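Xylulose kinase (Escherichia coli, PDB 2ITM) catalyses the ATP-dependent phosphorylation of D-xylulose to D-xylulose 5-phosphate, and that of 1-deoxy-D-xylulose less efficiently. Local coordinates at residues S10-I15 against Q50-A55; Q103-L108 against T128-L133; V149-D154 against M168-G173; A180-S185 against L281-H286; G384-S389 against S410-D415. All coordinates share one frame; numbering follows the deposited sequence.

Contact 1. Residues S10-I15 against Q50-A55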
# COMPACT_ATOMS: atom_id res chain seq x y z
N SER A 10 -4.35 -29.25 10.72
CA SER A 10 -5.47 -28.59 11.38
C SER A 10 -6.61 -29.54 11.62
O SER A 10 -7.61 -29.16 12.20
CB SER A 10 -5.95 -27.42 10.56
OG SER A 10 -6.49 -27.85 9.35
N GLY A 11 -6.44 -30.77 11.18
CA GLY A 11 -7.35 -31.86 11.50
C GLY A 11 -7.00 -33.19 10.86
O GLY A 11 -6.11 -33.29 10.04
N VAL A 12 -7.72 -34.23 11.26
CA VAL A 12 -7.72 -35.49 10.53
C VAL A 12 -8.97 -35.75 9.71
O VAL A 12 -10.08 -35.44 10.11
CB VAL A 12 -7.44 -36.70 11.42
CG1 VAL A 12 -6.15 -36.55 12.13
CG2 VAL A 12 -8.56 -36.92 12.41
N LYS A 13 -8.75 -36.31 8.53
CA LYS A 13 -9.84 -36.74 7.68
C LYS A 13 -9.72 -38.22 7.39
O LYS A 13 -8.66 -38.70 7.04
CB LYS A 13 -9.83 -35.93 6.40
CG LYS A 13 -10.92 -36.30 5.42
CD LYS A 13 -10.74 -35.61 4.10
CE LYS A 13 -11.99 -34.90 3.66
NZ LYS A 13 -11.86 -34.38 2.29
N VAL A 14 -10.82 -38.95 7.56
CA VAL A 14 -10.93 -40.33 7.14
C VAL A 14 -12.02 -40.53 6.11
O VAL A 14 -13.09 -39.93 6.20
CB VAL A 14 -11.14 -41.30 8.32
CG1 VAL A 14 -10.15 -41.03 9.43
CG2 VAL A 14 -12.55 -41.22 8.85
N ILE A 15 -11.75 -41.36 5.12
CA ILE A 15 -12.72 -41.69 4.09
C ILE A 15 -12.92 -43.18 3.88
O ILE A 15 -12.04 -43.99 4.17
CB ILE A 15 -12.35 -41.03 2.76
CG1 ILE A 15 -11.15 -41.70 2.11
CG2 ILE A 15 -12.16 -39.53 2.92
CD1 ILE A 15 -10.96 -41.32 0.68
N GLN A 50 -5.98 -39.61 19.36
CA GLN A 50 -7.33 -39.39 19.84
C GLN A 50 -8.22 -38.85 18.74
O GLN A 50 -9.37 -39.25 18.62
CB GLN A 50 -7.35 -38.48 21.07
CG GLN A 50 -6.60 -39.03 22.28
CD GLN A 50 -7.11 -40.38 22.75
OE1 GLN A 50 -6.36 -41.15 23.33
NE2 GLN A 50 -8.36 -40.65 22.48
N ALA A 51 -7.69 -37.95 17.93
CA ALA A 51 -8.43 -37.43 16.81
C ALA A 51 -8.76 -38.49 15.79
O ALA A 51 -9.87 -38.54 15.29
CB ALA A 51 -7.71 -36.29 16.17
N THR A 52 -7.80 -39.34 15.47
CA THR A 52 -7.99 -40.39 14.49
C THR A 52 -8.99 -41.44 14.98
O THR A 52 -9.82 -41.90 14.23
CB THR A 52 -6.67 -41.08 14.13
OG1 THR A 52 -5.74 -40.13 13.60
CG2 THR A 52 -6.87 -42.05 13.00
N ASP A 53 -8.87 -41.80 16.25
CA ASP A 53 -9.81 -42.72 16.88
C ASP A 53 -11.26 -42.23 16.80
O ASP A 53 -12.11 -42.90 16.27
CB ASP A 53 -9.42 -42.96 18.33
CG ASP A 53 -10.15 -44.13 18.96
OD1 ASP A 53 -10.59 -43.98 20.10
OD2 ASP A 53 -10.31 -45.23 18.40
N ARG A 54 -11.50 -41.05 17.33
CA ARG A 54 -12.75 -40.34 17.17
C ARG A 54 -13.33 -40.41 15.77
O ARG A 54 -14.46 -40.81 15.57
CB ARG A 54 -12.54 -38.89 17.56
CG ARG A 54 -13.79 -38.12 17.87
CD ARG A 54 -13.55 -36.89 18.72
NE ARG A 54 -14.54 -35.84 18.50
CZ ARG A 54 -14.58 -34.70 19.18
NH1 ARG A 54 -13.68 -34.46 20.13
NH2 ARG A 54 -15.51 -33.80 18.92
N ALA A 55 -12.52 -40.01 14.80
CA ALA A 55 -12.95 -39.94 13.42
C ALA A 55 -13.38 -41.29 12.86
O ALA A 55 -14.36 -41.39 12.16
CB ALA A 55 -11.86 -39.34 12.57
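Val12 and Val14, on strand 11-17 of the actin-type ATPase core in the N-terminal half of this FGGY kinase, meet helix 45-62 through Ala51, Thr52 and Ala55. Both valines point toward the helix, Lys13 between them away from it. CG2 of Val12 does the most: it reaches the helix backbone 3.6 Å from Ala51 O, and the same methyl also touches the CB atoms of Ala51 and Ala55. With chi1 at -57°, CG2 sits between the backbone N and the carbonyl carbon of its own residue, which turns CG1 to the other flank, where it stops 3.9 Å from Thr52 OG1. That hydroxyl spends its polar character on Trp48 O inside the helix, and the valine touches it without a bond. In the sheet around it, strand 11-17 runs antiparallel between strands 2-7 and 23-30, the three-strand start of the ribonuclease H-like fold shared by the sugar kinases, actin and Hsp70; helix 45-62 covers one side of it. The local axes run 33° apart at 8.3 Å, a close approach consistent with the two alanines in the interface. Val14 repeats the pattern farther along: its CG1 touches Ala55 CB at 4.0 Å, while CG2 comes 3.8 Å from Ala55 O. Met56 and Leu59 carry the hydrophobic layer onward against Val14.

Contact 2. Residues Q103-L108 against T128-L133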
# COMPACT_ATOMS: atom_id res chain seq x y z
N GLN A 103 19.57 -21.84 12.21
CA GLN A 103 21.00 -21.92 12.43
C GLN A 103 21.53 -23.31 12.12
O GLN A 103 22.55 -23.48 11.48
CB GLN A 103 21.32 -21.57 13.88
CG GLN A 103 22.74 -21.12 14.11
CD GLN A 103 23.58 -22.18 14.76
OE1 GLN A 103 23.07 -23.18 15.22
NE2 GLN A 103 24.88 -21.96 14.79
N GLU A 104 20.79 -24.30 12.59
CA GLU A 104 21.11 -25.69 12.40
C GLU A 104 21.07 -26.07 10.94
O GLU A 104 21.81 -26.94 10.50
CB GLU A 104 20.15 -26.56 13.19
CG GLU A 104 20.49 -26.66 14.67
CD GLU A 104 20.09 -25.43 15.45
OE1 GLU A 104 19.24 -24.67 14.98
OE2 GLU A 104 20.62 -25.24 16.54
N CYS A 105 20.22 -25.42 10.18
CA CYS A 105 20.13 -25.68 8.77
C CYS A 105 21.47 -25.34 8.10
O CYS A 105 21.96 -26.06 7.31
CB CYS A 105 19.04 -24.86 8.15
SG CYS A 105 17.43 -25.52 8.19
N THR A 106 22.04 -24.21 8.48
CA THR A 106 23.31 -23.75 7.95
C THR A 106 24.42 -24.64 8.39
O THR A 106 25.26 -25.01 7.64
CB THR A 106 23.61 -22.33 8.39
OG1 THR A 106 22.52 -21.47 8.08
CG2 THR A 106 24.69 -21.77 7.61
N LEU A 107 24.41 -24.98 9.66
CA LEU A 107 25.42 -25.85 10.21
C LEU A 107 25.49 -27.17 9.47
O LEU A 107 26.52 -27.65 9.15
CB LEU A 107 25.15 -26.10 11.66
CG LEU A 107 26.29 -25.91 12.61
CD1 LEU A 107 25.95 -26.57 13.89
CD2 LEU A 107 27.57 -26.43 12.02
N LEU A 108 24.34 -27.74 9.24
CA LEU A 108 24.26 -29.00 8.57
C LEU A 108 24.80 -28.98 7.18
O LEU A 108 25.44 -29.86 6.78
CB LEU A 108 22.84 -29.51 8.60
CG LEU A 108 22.58 -30.91 9.06
CD1 LEU A 108 21.42 -31.54 8.37
CD2 LEU A 108 23.78 -31.76 8.96
N THR A 128 13.20 -32.35 8.79
CA THR A 128 13.32 -33.10 10.03
C THR A 128 14.74 -33.02 10.62
O THR A 128 14.92 -32.81 11.80
CB THR A 128 12.91 -34.56 9.80
OG1 THR A 128 11.76 -34.61 8.96
CG2 THR A 128 12.43 -35.18 11.08
N ALA A 129 15.74 -33.19 9.76
CA ALA A 129 17.12 -33.32 10.18
C ALA A 129 17.65 -32.18 11.06
O ALA A 129 18.17 -32.43 12.11
CB ALA A 129 18.00 -33.55 9.01
N PRO A 130 17.51 -30.94 10.63
CA PRO A 130 17.94 -29.82 11.43
C PRO A 130 17.21 -29.72 12.77
O PRO A 130 17.78 -29.24 13.73
CB PRO A 130 17.64 -28.59 10.58
CG PRO A 130 16.67 -29.04 9.62
CD PRO A 130 16.89 -30.47 9.38
N LYS A 131 15.98 -30.15 12.82
CA LYS A 131 15.20 -30.19 14.04
C LYS A 131 15.91 -31.00 15.10
O LYS A 131 15.92 -30.66 16.26
CB LYS A 131 13.82 -30.75 13.81
CG LYS A 131 12.85 -29.79 13.15
CD LYS A 131 11.54 -30.46 12.80
CE LYS A 131 10.81 -29.70 11.73
NZ LYS A 131 9.63 -30.43 11.23
N LEU A 132 16.52 -32.09 14.67
CA LEU A 132 17.21 -32.97 15.59
C LEU A 132 18.55 -32.46 16.09
O LEU A 132 18.90 -32.70 17.24
CB LEU A 132 17.30 -34.38 15.05
CG LEU A 132 16.05 -35.09 15.58
CD1 LEU A 132 15.07 -35.35 14.50
CD2 LEU A 132 16.33 -36.28 16.45
N LEU A 133 19.29 -31.77 15.23
CA LEU A 133 20.43 -31.00 15.67
C LEU A 133 20.07 -29.97 16.73
O LEU A 133 20.78 -29.82 17.70
CB LEU A 133 21.12 -30.33 14.48
CG LEU A 133 22.49 -30.86 14.08
CD1 LEU A 133 22.35 -32.13 13.29
CD2 LEU A 133 23.25 -29.84 13.29
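OE2 of Glu104, whose own CB and CG lie against Pro130 and Leu133, is held in a salt bridge by Arg137 NE, one turn beyond Leu133 on the same helix 128-138. The carboxylate therefore serves the neighbouring helix even though no hydrogen bond joins residues 103-108 to 128-133. Its aliphatic stem does the touching: Glu104 CB rests 3.6 Å from Pro130 O, and CG comes to 3.7 Å from Leu133 CB. CG lies beside the backbone N (chi1 -80°), and the bend at chi2 (77°) then folds the acid back; the glutamate and Leu133 side chains run past each other in opposite directions. One residue on, Cys105 SG sits 3.9 Å from CG of Pro130, the thiol lying against the proline ring. Leu108 packs next along the helix. Its CD1 lies 4.0 Å from Ala129 CB and its CG stands 4.4 Å from Leu133 CD1. Leu133 thus has the glutamate stem on one flank and a leucine on another, with Leu107 CD1 near its CD2, at 4.3 Å. The faces that turn from the crossing are used too: Lys131 points away, and its NZ donates to the carbonyls of His78, Ile94 and Gly126. The arrangement is a near-perpendicular helix crossing, 104° between the local axes at 8.5 Å, pairing helix 102-111 with helix 128-138 in the N-terminal domain, where Thr128 OG1 is bonded to the backbone O of His78, a substrate-binding residue.

Contact 3. Residues V149-D154 against M168-G173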
# COMPACT_ATOMS: atom_id res chain seq x y z
N VAL A 149 12.92 -41.83 15.67
CA VAL A 149 12.34 -40.63 15.10
C VAL A 149 11.30 -40.99 14.03
O VAL A 149 11.62 -41.61 13.03
CB VAL A 149 13.43 -39.73 14.50
CG1 VAL A 149 12.83 -38.54 13.79
CG2 VAL A 149 14.39 -39.28 15.56
N LEU A 150 10.06 -40.60 14.27
CA LEU A 150 8.99 -40.90 13.35
C LEU A 150 8.34 -39.65 12.80
O LEU A 150 8.09 -38.69 13.53
CB LEU A 150 7.93 -41.79 14.00
CG LEU A 150 8.33 -43.17 14.50
CD1 LEU A 150 7.14 -43.84 15.10
CD2 LEU A 150 8.92 -43.99 13.40
N LEU A 151 8.07 -39.66 11.51
CA LEU A 151 7.17 -38.70 10.94
C LEU A 151 5.76 -38.89 11.49
O LEU A 151 5.45 -39.89 12.08
CB LEU A 151 7.21 -38.78 9.42
CG LEU A 151 8.54 -38.43 8.76
CD1 LEU A 151 8.65 -39.01 7.38
CD2 LEU A 151 8.71 -36.93 8.71
N PRO A 152 4.91 -37.90 11.31
CA PRO A 152 3.65 -37.85 12.05
C PRO A 152 2.70 -39.00 11.69
O PRO A 152 2.18 -39.64 12.58
CB PRO A 152 3.09 -36.48 11.67
CG PRO A 152 4.30 -35.66 11.40
CD PRO A 152 5.26 -36.57 10.74
N LYS A 153 2.51 -39.25 10.41
CA LYS A 153 1.64 -40.33 9.98
C LYS A 153 2.19 -41.69 10.38
O LYS A 153 1.44 -42.63 10.60
CB LYS A 153 1.40 -40.26 8.48
CG LYS A 153 2.36 -41.10 7.68
CD LYS A 153 2.09 -41.01 6.22
CE LYS A 153 2.90 -42.03 5.46
NZ LYS A 153 4.35 -41.94 5.69
N ASP A 154 3.51 -41.77 10.46
CA ASP A 154 4.20 -42.98 10.83
C ASP A 154 4.09 -43.28 12.32
O ASP A 154 4.07 -44.43 12.72
CB ASP A 154 5.64 -42.95 10.36
CG ASP A 154 5.77 -42.80 8.86
OD1 ASP A 154 4.89 -43.28 8.14
OD2 ASP A 154 6.69 -42.20 8.32
N MET A 168 8.82 -43.83 1.00
CA MET A 168 9.87 -43.05 0.36
C MET A 168 9.56 -41.53 0.21
O MET A 168 10.44 -40.70 0.24
CB MET A 168 10.24 -43.65 -0.99
CG MET A 168 10.74 -45.09 -0.91
SD MET A 168 12.27 -45.29 0.00
CE MET A 168 12.51 -47.02 -0.17
N SER A 169 8.30 -41.19 0.02
CA SER A 169 7.90 -39.82 -0.15
C SER A 169 7.97 -39.00 1.13
O SER A 169 8.40 -37.88 1.10
CB SER A 169 6.52 -39.71 -0.82
OG SER A 169 5.47 -39.93 0.09
N ASP A 170 7.53 -39.59 2.22
CA ASP A 170 7.64 -38.94 3.52
C ASP A 170 9.09 -38.94 4.00
O ASP A 170 9.59 -37.93 4.48
CB ASP A 170 6.73 -39.65 4.53
CG ASP A 170 5.80 -38.67 5.29
OD1 ASP A 170 5.08 -39.16 6.18
OD2 ASP A 170 5.74 -37.46 5.07
N ALA A 171 9.76 -40.08 3.85
CA ALA A 171 11.15 -40.24 4.24
C ALA A 171 12.08 -39.26 3.53
O ALA A 171 13.02 -38.78 4.12
CB ALA A 171 11.60 -41.67 4.03
N ALA A 172 11.81 -38.99 2.27
CA ALA A 172 12.59 -38.02 1.53
C ALA A 172 12.60 -36.67 2.23
O ALA A 172 13.59 -35.96 2.20
CB ALA A 172 12.08 -37.90 0.14
N GLY A 173 11.49 -36.33 2.87
CA GLY A 173 11.35 -35.07 3.54
C GLY A 173 12.12 -34.89 4.83
O GLY A 173 12.09 -33.82 5.40
O HOH W 1 3.77 -37.73 7.85
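Lys153 NZ lies buried among three carboxylates, an unusual setting in which one ammonium group has to serve Asp170 across the contact, Asp154 beside it in sequence, and Asp167 just before the second segment. The bond to Asp170 OD1 is 2.9 Å long and uses the anti side of that oxygen, 26° out of the carboxylate plane; the bond to Asp154 OD1 is 2.8 Å and takes the syn side. Lysine and aspartate approach from opposite directions. The lysine chain runs straight as far as CE and then bends at chi4 (-56°), which turns NZ back onto Asp170 OD1 while CD passes 3.5 Å from the same oxygen. Water 1 also grips that OD1, donating to it at 2.6 Å and accepting from Lys153 N, so two donors of different kinds converge there. Asp154 OD2, 4.1 Å from Asp170 OD1, belongs to a carboxylate turned steeply against that of Asp170. Their repulsion is probably offset jointly by the lysine and by Arg157, which also pairs with Asp154 OD1, while Ser166 OG bonds to OD2. Beside the polar cluster, Leu151, the N-cap residue of helix 152-161, presses CD1 against the Asp170 backbone, 3.2 Å from Asp170 O. The whole is a salt-bridge network joining the start of helix 152-161 to the short helix 168-172 just behind the sugar site, where the Asp170 side chain touches the substrate-binding Met77 and lies about 6 Å from the bound D-xylulose.

Contact 4. Residues A180-S185 against L281-H286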
# COMPACT_ATOMS: atom_id res chain seq x y z
N ALA A 180 18.00 -40.44 -4.59
CA ALA A 180 18.37 -41.27 -5.73
C ALA A 180 18.26 -42.75 -5.42
O ALA A 180 17.80 -43.51 -6.23
CB ALA A 180 19.77 -40.94 -6.19
N LYS A 181 18.71 -43.15 -4.24
CA LYS A 181 18.89 -44.57 -3.92
C LYS A 181 17.71 -45.16 -3.16
O LYS A 181 17.67 -46.35 -2.92
CB LYS A 181 20.19 -44.79 -3.14
CG LYS A 181 21.44 -44.39 -3.90
CD LYS A 181 22.65 -45.14 -3.40
CE LYS A 181 23.95 -44.48 -3.84
NZ LYS A 181 25.03 -44.72 -2.87
N ARG A 182 16.75 -44.32 -2.81
CA ARG A 182 15.58 -44.75 -2.08
C ARG A 182 15.96 -45.49 -0.80
O ARG A 182 15.36 -46.49 -0.45
CB ARG A 182 14.66 -45.58 -2.95
CG ARG A 182 14.36 -44.93 -4.30
CD ARG A 182 13.42 -45.70 -5.20
NE ARG A 182 12.02 -45.47 -4.88
CZ ARG A 182 11.33 -44.42 -5.25
NH1 ARG A 182 11.88 -43.44 -5.97
NH2 ARG A 182 10.06 -44.31 -4.90
N ASP A 183 16.97 -44.97 -0.12
CA ASP A 183 17.48 -45.58 1.10
C ASP A 183 18.15 -44.51 1.96
O ASP A 183 18.58 -43.49 1.45
CB ASP A 183 18.47 -46.70 0.75
CG ASP A 183 18.99 -47.44 1.96
OD1 ASP A 183 18.29 -47.49 2.98
OD2 ASP A 183 20.10 -47.98 1.98
N TRP A 184 18.22 -44.75 3.26
CA TRP A 184 18.85 -43.81 4.17
C TRP A 184 20.29 -43.49 3.77
O TRP A 184 20.95 -44.31 3.15
CB TRP A 184 18.79 -44.31 5.62
CG TRP A 184 17.42 -44.67 6.16
CD1 TRP A 184 16.98 -45.91 6.47
CD2 TRP A 184 16.34 -43.78 6.48
NE1 TRP A 184 15.70 -45.86 6.95
CE2 TRP A 184 15.28 -44.56 6.97
CE3 TRP A 184 16.17 -42.40 6.41
CZ2 TRP A 184 14.08 -44.02 7.36
CZ3 TRP A 184 14.97 -41.87 6.80
CH2 TRP A 184 13.94 -42.67 7.27
N SER A 185 20.73 -42.29 4.11
CA SER A 185 22.08 -41.83 3.87
C SER A 185 22.91 -41.81 5.15
O SER A 185 22.67 -40.99 6.02
CB SER A 185 22.07 -40.44 3.25
OG SER A 185 23.31 -39.77 3.43
N LEU A 281 5.09 -43.87 -5.11
CA LEU A 281 5.04 -45.09 -5.89
C LEU A 281 6.43 -45.57 -6.25
O LEU A 281 7.38 -44.81 -6.25
CB LEU A 281 4.19 -44.89 -7.14
CG LEU A 281 2.71 -44.59 -6.95
CD1 LEU A 281 2.14 -43.90 -8.14
CD2 LEU A 281 1.93 -45.84 -6.59
N PRO A 282 6.53 -46.84 -6.58
CA PRO A 282 7.81 -47.46 -6.87
C PRO A 282 8.42 -46.88 -8.14
O PRO A 282 7.72 -46.63 -9.10
CB PRO A 282 7.45 -48.92 -7.05
CG PRO A 282 6.21 -49.09 -6.25
CD PRO A 282 5.46 -47.85 -6.47
N GLN A 283 9.72 -46.63 -8.08
CA GLN A 283 10.47 -46.06 -9.18
C GLN A 283 9.86 -44.76 -9.71
O GLN A 283 9.91 -44.48 -10.89
CB GLN A 283 10.64 -47.07 -10.30
CG GLN A 283 11.60 -48.19 -9.99
CD GLN A 283 13.02 -47.72 -9.79
OE1 GLN A 283 13.71 -47.40 -10.74
NE2 GLN A 283 13.46 -47.69 -8.54
N ARG A 284 9.28 -43.97 -8.81
CA ARG A 284 8.77 -42.67 -9.16
C ARG A 284 9.33 -41.58 -8.28
O ARG A 284 9.52 -41.77 -7.09
CB ARG A 284 7.25 -42.66 -9.10
CG ARG A 284 6.55 -43.31 -10.25
CD ARG A 284 6.94 -42.77 -11.60
NE ARG A 284 7.63 -43.79 -12.36
CZ ARG A 284 7.04 -44.61 -13.20
NH1 ARG A 284 5.75 -44.51 -13.41
NH2 ARG A 284 7.74 -45.52 -13.83
N TRP A 285 9.54 -40.42 -8.88
CA TRP A 285 10.15 -39.26 -8.25
C TRP A 285 9.38 -38.01 -8.68
O TRP A 285 8.71 -38.02 -9.69
CB TRP A 285 11.59 -39.13 -8.71
CG TRP A 285 12.57 -39.97 -8.02
CD1 TRP A 285 13.20 -39.69 -6.87
CD2 TRP A 285 13.06 -41.23 -8.44
NE1 TRP A 285 14.06 -40.70 -6.53
CE2 TRP A 285 13.98 -41.67 -7.49
CE3 TRP A 285 12.80 -42.05 -9.54
CZ2 TRP A 285 14.65 -42.87 -7.60
CZ3 TRP A 285 13.46 -43.23 -9.64
CH2 TRP A 285 14.38 -43.64 -8.68
N HIS A 286 9.51 -36.93 -7.92
CA HIS A 286 8.79 -35.70 -8.21
C HIS A 286 9.47 -34.43 -7.75
O HIS A 286 10.29 -34.43 -6.84
CB HIS A 286 7.35 -35.75 -7.69
CG HIS A 286 7.21 -35.38 -6.25
ND1 HIS A 286 7.16 -36.31 -5.24
CD2 HIS A 286 7.09 -34.17 -5.65
CE1 HIS A 286 7.02 -35.70 -4.08
NE2 HIS A 286 6.97 -34.40 -4.30
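Arg182 reaches across to residues 281-286 and places its guanidinium against Arg284 O and the indole ring of Trp285. NH1 donates to Arg284 O at 3.1 Å with an N-H...O angle of 151°, nearly in the guanidinium plane but well above the plane of the carbonyl; NH2 adds a weak bond to the same oxygen. NH2 finds its strong partner outside, in a salt bridge with Glu204 OE1, and has a weak bond to His279 O as well. Leu281 O, although 3.0 Å from NH2, is badly placed for a bond and instead takes Arg284 N of its own type II turn. The Arg284 side chain is satisfied too, NE donating to Gln283 O at 2.8 Å and NH1 pairing with Asp245 OD1. NH1 of Arg182 also sits over the face of the Trp285 ring, a cation-pi contact with the guanidinium plane at 89° to the ring. Trp285 NE1 is satisfied by Val179 O, and Ala180 O meets the ring edge at CZ2. A leucine in place of this arginine would probably leave Glu204 without its charged mate, Arg284 O without this donor and the indole face without its cation. Arg182, with positive phi, and Asp183 both face Asp178 in a G1 beta bulge, and from this hairpin 177-184 the arginine ties the N-terminal kinase domain to the C-terminal one.

Contact 5. Residues G384-S389 against S410-D415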
# COMPACT_ATOMS: atom_id res chain seq x y z
N GLY A 384 13.89 -29.54 -15.47
CA GLY A 384 13.82 -30.67 -16.38
C GLY A 384 12.46 -31.32 -16.45
O GLY A 384 12.36 -32.50 -16.74
N ILE A 385 11.40 -30.56 -16.19
CA ILE A 385 10.04 -31.06 -16.32
C ILE A 385 9.40 -30.49 -17.57
O ILE A 385 9.47 -29.30 -17.82
CB ILE A 385 9.20 -30.69 -15.09
CG1 ILE A 385 9.84 -31.22 -13.81
CG2 ILE A 385 7.79 -31.20 -15.22
CD1 ILE A 385 9.41 -32.59 -13.44
N LYS A 386 8.76 -31.34 -18.36
CA LYS A 386 8.10 -30.89 -19.57
C LYS A 386 6.72 -31.51 -19.75
O LYS A 386 6.57 -32.58 -20.33
CB LYS A 386 8.98 -31.16 -20.79
CG LYS A 386 8.38 -30.73 -22.13
CD LYS A 386 7.92 -29.30 -22.12
CE LYS A 386 6.42 -29.21 -22.38
NZ LYS A 386 5.74 -28.19 -21.53
N PRO A 387 5.71 -30.82 -19.26
CA PRO A 387 4.35 -31.35 -19.25
C PRO A 387 3.66 -31.20 -20.61
O PRO A 387 3.84 -30.20 -21.27
CB PRO A 387 3.66 -30.50 -18.19
CG PRO A 387 4.47 -29.30 -18.05
CD PRO A 387 5.87 -29.68 -18.35
N GLN A 388 2.88 -32.18 -20.98
CA GLN A 388 1.97 -32.04 -22.11
C GLN A 388 0.79 -31.18 -21.73
O GLN A 388 0.27 -30.41 -22.52
CB GLN A 388 1.44 -33.40 -22.53
CG GLN A 388 2.46 -34.49 -22.68
CD GLN A 388 1.82 -35.82 -22.98
OE1 GLN A 388 0.85 -35.88 -23.72
NE2 GLN A 388 2.36 -36.88 -22.42
N SER A 389 0.35 -31.35 -20.49
CA SER A 389 -0.68 -30.52 -19.93
C SER A 389 -0.42 -30.35 -18.45
O SER A 389 0.35 -31.08 -17.87
CB SER A 389 -2.05 -31.14 -20.17
OG SER A 389 -2.87 -30.29 -20.93
N SER A 410 0.59 -18.15 -19.50
CA SER A 410 1.61 -19.15 -19.23
C SER A 410 2.11 -19.87 -20.46
O SER A 410 3.20 -20.41 -20.46
CB SER A 410 1.11 -20.16 -18.21
OG SER A 410 0.26 -21.11 -18.79
N GLY A 411 1.30 -19.91 -21.51
CA GLY A 411 1.64 -20.68 -22.68
C GLY A 411 1.40 -22.16 -22.48
O GLY A 411 1.86 -22.98 -23.23
N GLN A 412 0.66 -22.47 -21.42
CA GLN A 412 0.48 -23.84 -20.98
C GLN A 412 -0.96 -24.27 -21.16
O GLN A 412 -1.87 -23.54 -20.83
CB GLN A 412 0.85 -23.94 -19.51
CG GLN A 412 1.43 -25.25 -19.12
CD GLN A 412 2.82 -25.45 -19.66
OE1 GLN A 412 3.59 -24.50 -19.74
NE2 GLN A 412 3.14 -26.69 -20.01
N GLN A 413 -1.16 -25.46 -21.69
CA GLN A 413 -2.48 -26.07 -21.72
C GLN A 413 -2.95 -26.48 -20.33
O GLN A 413 -2.32 -27.30 -19.66
CB GLN A 413 -2.50 -27.27 -22.66
CG GLN A 413 -3.81 -28.05 -22.62
CD GLN A 413 -3.81 -29.26 -23.52
OE1 GLN A 413 -4.03 -30.38 -23.08
NE2 GLN A 413 -3.58 -29.03 -24.79
N LEU A 414 -4.06 -25.91 -19.88
CA LEU A 414 -4.56 -26.22 -18.55
C LEU A 414 -5.84 -27.05 -18.57
O LEU A 414 -6.89 -26.59 -19.01
CB LEU A 414 -4.75 -24.91 -17.75
CG LEU A 414 -3.58 -23.94 -17.77
CD1 LEU A 414 -3.91 -22.69 -17.05
CD2 LEU A 414 -2.37 -24.59 -17.23
N ASP A 415 -5.73 -28.27 -18.07
CA ASP A 415 -6.84 -29.22 -18.00
C ASP A 415 -7.61 -29.06 -16.69
O ASP A 415 -7.13 -29.47 -15.61
CB ASP A 415 -6.34 -30.65 -18.05
CG ASP A 415 -5.72 -31.02 -19.39
OD1 ASP A 415 -6.18 -30.50 -20.42
OD2 ASP A 415 -4.80 -31.85 -19.41
O HOH W 2 0.91 -27.68 -21.43
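Ser389 and the side chains of Gln413 and Asp415 meet where a beta-alpha-beta crossover of the C-terminal domain begins and ends: residues 384-389 lead into strand 390-393, helix 400-410 follows, and residues 410-415 enter the parallel strand 414-417. All three side chains start toward the opposite segment. Gln413 has CG anti to the backbone N (chi1 174°), and its extended chain brings OE1 to OG of Ser389 in a hydrogen bond modelled at 2.4 Å, too short to trust. Asp415 OD2 is modelled 2.9 Å from both OG and CB of Ser389, too close to the carbon, which makes the placement of the serine hydroxyl doubtful. OD1 of Asp415 accepts from Ser454 OG on the outermost strand of the sheet. An alanine in place of this aspartate is likely to leave the Ser454 hydroxyl without this acceptor. Farther back, the Pro387 ring and the Gln412 side chain cross at about a right angle, and Lys386, folded by several bends, slides past Gln412 in the opposite direction, its NZ donating to Pro387 O at 2.8 Å. Between the backbones sits water 2, which accepts from Gln413 N at 3.0 Å and donates weakly to Gln388 O.

Contacts 1, 2 and 3 all belong to the N-terminal domain, contact 5 to the C-terminal one, and contact 4 spans the two. Contact 3 is the hub: its centre is 17 Å from that of contact 2 and 13 Å from that of contact 4, and it touches both, Leu132 CD2 meeting Val149 CG2 at 3.7 Å and Ala171 CB reaching Trp184 CH2 at 4.1 Å. It is also the nearest to D-xylulose, which lies about 12 to 14 Å from side chains of contacts 1, 2 and 4. Contacts 4 and 5 reach the same seven-stranded sheet, yet contact 5 lies away from the annotated sites, its centre 25 Å from that of contact 4 and 30 Å from that of contact 3.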